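Local coordinates for BIFUNCTIONAL PROTEIN Proline utilization A (PutA) (Corynebacterium freiburgense, PDB 5UX5), which catalyses the two-step oxidation of proline to glutamate, joining an FAD-dependent proline dehydrogenase and an NAD-dependent aldehyde dehydrogenase in one chain, at residues Leu197-Ile202 / Ser472-Leu477. Sequence-based numbering, arbitrary orientation.
Sequences LNPWDI and SDPALL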
ATOM      1  N   LEU A 197       1.355  15.164  -3.136  1.00 44.73           N
ATOM      2  CA  LEU A 197       2.717  15.297  -3.644  1.00 43.00           C
ATOM      3  C   LEU A 197       3.238  13.983  -4.228  1.00 39.77           C
ATOM      4  O   LEU A 197       3.455  13.011  -3.498  1.00 49.85           O
ATOM      5  CB  LEU A 197       3.634  15.810  -2.535  1.00 41.29           C
ATOM      6  CG  LEU A 197       4.798  16.725  -2.910  1.00 41.91           C
ATOM      7  CD1 LEU A 197       4.404  17.751  -3.966  1.00 36.36           C
ATOM      8  CD2 LEU A 197       5.324  17.410  -1.643  1.00 36.03           C
ATOM      9  N   ASN A 198       3.398  13.938  -5.543  1.00 34.61           N
ATOM     10  CA  ASN A 198       3.831  12.732  -6.242  1.00 33.61           C
ATOM     11  C   ASN A 198       5.320  12.456  -6.048  1.00 42.88           C
ATOM     12  O   ASN A 198       6.148  13.157  -6.641  1.00 40.26           O
ATOM     13  CB  ASN A 198       3.524  12.871  -7.718  1.00 32.72           C
ATOM     14  CG  ASN A 198       3.934  11.653  -8.529  1.00 40.90           C
ATOM     15  OD1 ASN A 198       4.443  10.637  -8.005  1.00 41.61           O
ATOM     16  ND2 ASN A 198       3.691  11.745  -9.839  1.00 41.94           N
ATOM     17  N   PRO A 199       5.700  11.408  -5.314  1.00 40.58           N
ATOM     18  CA  PRO A 199       7.123  11.198  -4.998  1.00 32.58           C
ATOM     19  C   PRO A 199       7.987  10.854  -6.187  1.00 35.97           C
ATOM     20  O   PRO A 199       9.211  10.783  -6.016  1.00 46.81           O
ATOM     21  CB  PRO A 199       7.097  10.030  -4.016  1.00 31.46           C
ATOM     22  CG  PRO A 199       5.889   9.247  -4.442  1.00 28.11           C
ATOM     23  CD  PRO A 199       4.859  10.275  -4.887  1.00 29.15           C
ATOM     24  N   TRP A 200       7.420  10.589  -7.362  1.00 28.38           N
ATOM     25  CA  TRP A 200       8.243  10.223  -8.511  1.00 32.25           C
ATOM     26  C   TRP A 200       8.582  11.401  -9.410  1.00 39.08           C
ATOM     27  O   TRP A 200       9.387  11.243 -10.334  1.00 44.08           O
ATOM     28  CB  TRP A 200       7.546   9.145  -9.350  1.00 27.89           C
ATOM     29  CG  TRP A 200       7.479   7.826  -8.631  1.00 29.10           C
ATOM     30  CD1 TRP A 200       6.452   7.370  -7.867  1.00 26.43           C
ATOM     31  CD2 TRP A 200       8.482   6.815  -8.600  1.00 31.47           C
ATOM     32  NE1 TRP A 200       6.742   6.139  -7.372  1.00 28.62           N
ATOM     33  CE2 TRP A 200       7.988   5.768  -7.796  1.00 32.49           C
ATOM     34  CE3 TRP A 200       9.750   6.690  -9.173  1.00 34.66           C
ATOM     35  CZ2 TRP A 200       8.728   4.604  -7.524  1.00 30.00           C
ATOM     36  CZ3 TRP A 200      10.484   5.530  -8.911  1.00 39.04           C
ATOM     37  CH2 TRP A 200       9.965   4.502  -8.091  1.00 32.77           C
ATOM     38  N   ASP A 201       8.013  12.571  -9.157  1.00 39.61           N
ATOM     39  CA  ASP A 201       8.177  13.724 -10.031  1.00 40.38           C
ATOM     40  C   ASP A 201       8.747  14.864  -9.201  1.00 39.82           C
ATOM     41  O   ASP A 201       8.026  15.806  -8.868  1.00 43.48           O
ATOM     42  CB  ASP A 201       6.844  14.107 -10.670  1.00 40.96           C
ATOM     43  CG  ASP A 201       6.983  15.233 -11.694  1.00 51.21           C
ATOM     44  OD1 ASP A 201       8.096  15.375 -12.250  1.00 60.05           O
ATOM     45  OD2 ASP A 201       5.987  15.969 -11.946  1.00 32.17           O
ATOM     46  N   ILE A 202      10.041  14.780  -8.871  1.00 29.68           N
ATOM     47  CA  ILE A 202      10.637  15.829  -8.047  1.00 29.79           C
ATOM     48  C   ILE A 202      10.744  17.134  -8.831  1.00 31.00           C
ATOM     49  O   ILE A 202      10.408  18.190  -8.299  1.00 31.17           O
ATOM     50  CB  ILE A 202      12.010  15.393  -7.485  1.00 29.51           C
ATOM     51  CG1 ILE A 202      12.421  16.326  -6.359  1.00 34.56           C
ATOM     52  CG2 ILE A 202      13.096  15.445  -8.512  1.00 30.46           C
ATOM     53  CD1 ILE A 202      13.612  15.855  -5.597  1.00 31.09           C
ATOM     54  N   SER A 472      10.710  -0.254  -5.108  1.00 32.88           N
ATOM     55  CA  SER A 472      11.625   0.845  -5.362  1.00 30.45           C
ATOM     56  C   SER A 472      11.294   2.025  -4.444  1.00 28.26           C
ATOM     57  O   SER A 472      10.129   2.329  -4.216  1.00 24.66           O
ATOM     58  CB  SER A 472      11.543   1.231  -6.837  1.00 35.69           C
ATOM     59  OG  SER A 472      11.833   0.114  -7.671  1.00 35.44           O
ATOM     60  N   ASP A 473      12.331   2.690  -3.903  1.00 28.23           N
ATOM     61  CA  ASP A 473      12.134   3.767  -2.936  1.00 29.93           C
ATOM     62  C   ASP A 473      12.360   5.134  -3.596  1.00 37.95           C
ATOM     63  O   ASP A 473      13.513   5.558  -3.759  1.00 39.03           O
ATOM     64  CB  ASP A 473      13.084   3.585  -1.746  1.00 33.41           C
ATOM     65  CG  ASP A 473      12.793   4.550  -0.592  1.00 39.74           C
ATOM     66  OD1 ASP A 473      11.997   5.500  -0.776  1.00 36.36           O
ATOM     67  OD2 ASP A 473      13.360   4.353   0.513  1.00 41.74           O
ATOM     68  N   PRO A 474      11.308   5.882  -3.944  1.00 38.30           N
ATOM     69  CA  PRO A 474      11.515   7.215  -4.539  1.00 35.35           C
ATOM     70  C   PRO A 474      11.984   8.273  -3.546  1.00 30.84           C
ATOM     71  O   PRO A 474      12.144   9.443  -3.938  1.00 32.21           O
ATOM     72  CB  PRO A 474      10.144   7.569  -5.127  1.00 29.91           C
ATOM     73  CG  PRO A 474       9.163   6.705  -4.380  1.00 32.11           C
ATOM     74  CD  PRO A 474       9.890   5.498  -3.865  1.00 31.08           C
ATOM     75  N   ALA A 475      12.201   7.912  -2.274  1.00 28.92           N
ATOM     76  CA  ALA A 475      12.861   8.841  -1.363  1.00 33.30           C
ATOM     77  C   ALA A 475      14.358   8.936  -1.630  1.00 29.44           C
ATOM     78  O   ALA A 475      14.973   9.941  -1.278  1.00 33.10           O
ATOM     79  CB  ALA A 475      12.634   8.435   0.095  1.00 23.79           C
ATOM     80  N   LEU A 476      14.952   7.939  -2.269  1.00 29.24           N
ATOM     81  CA  LEU A 476      16.340   8.039  -2.683  1.00 31.18           C
ATOM     82  C   LEU A 476      16.450   8.801  -4.006  1.00 35.33           C
ATOM     83  O   LEU A 476      15.728   8.500  -4.958  1.00 38.49           O
ATOM     84  CB  LEU A 476      16.936   6.647  -2.846  1.00 25.86           C
ATOM     85  CG  LEU A 476      16.782   5.703  -1.675  1.00 31.55           C
ATOM     86  CD1 LEU A 476      17.323   4.348  -2.129  1.00 25.31           C
ATOM     87  CD2 LEU A 476      17.483   6.229  -0.424  1.00 29.80           C
ATOM     88  N   LEU A 477      17.402   9.748  -4.088  1.00 39.33           N
ATOM     89  CA  LEU A 477      17.635  10.439  -5.354  1.00 32.70           C
ATOM     90  C   LEU A 477      18.183   9.510  -6.417  1.00 37.58           C
ATOM     91  O   LEU A 477      17.914   9.725  -7.602  1.00 39.56           O
ATOM     92  CB  LEU A 477      18.572  11.641  -5.182  1.00 29.64           C
ATOM     93  CG  LEU A 477      18.064  12.768  -4.283  1.00 32.99           C
ATOM     94  CD1 LEU A 477      19.165  13.679  -3.853  1.00 32.05           C
ATOM     95  CD2 LEU A 477      16.973  13.566  -4.995  1.00 30.17           C
TER
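A proline–tryptophan CH-pi contact joins two type I beta turns, Asn198–Asp201 in the proline dehydrogenase part, before helix 202-221, and Asp473–Leu476, before helix 477-484. Pro474 lays its ring over one face of the Trp200 indole: CB stands 3.9 Å from the centroid of the six-membered ring of Trp200, 10° off its normal, while CG lies 3.7 Å from CE2 of Trp200. Proline suits the second position of a turn, where the phi its ring imposes (-73° at Pro474) is already the one required, and its polarised C-H groups favour an electron-rich ring. The tryptophan reaches across because its CG lies anti to the carbonyl carbon (chi1 -69°), and Ser472 CB meets the indole edge at CH2. The Ser472 hydroxyl is hydrogen-bonded to Asp554 of helix 550-574, whose Ile550 and Ala551 also touch Trp200. Each beta turn begins with an Asx turn: Asn198 OD1 accepts from Trp200 N (3.0 Å), steadying the indole's residue, and Asp473 OD1 from Ala475 N (2.8 Å). Pro199 lies alongside Pro474, CB of Pro199 3.9 Å from CG of Pro474. Where both helices begin, Ile202 crosses Leu477 at about a right angle, its CD1 methyl 4.1 Å from the CD2 branch of Leu477.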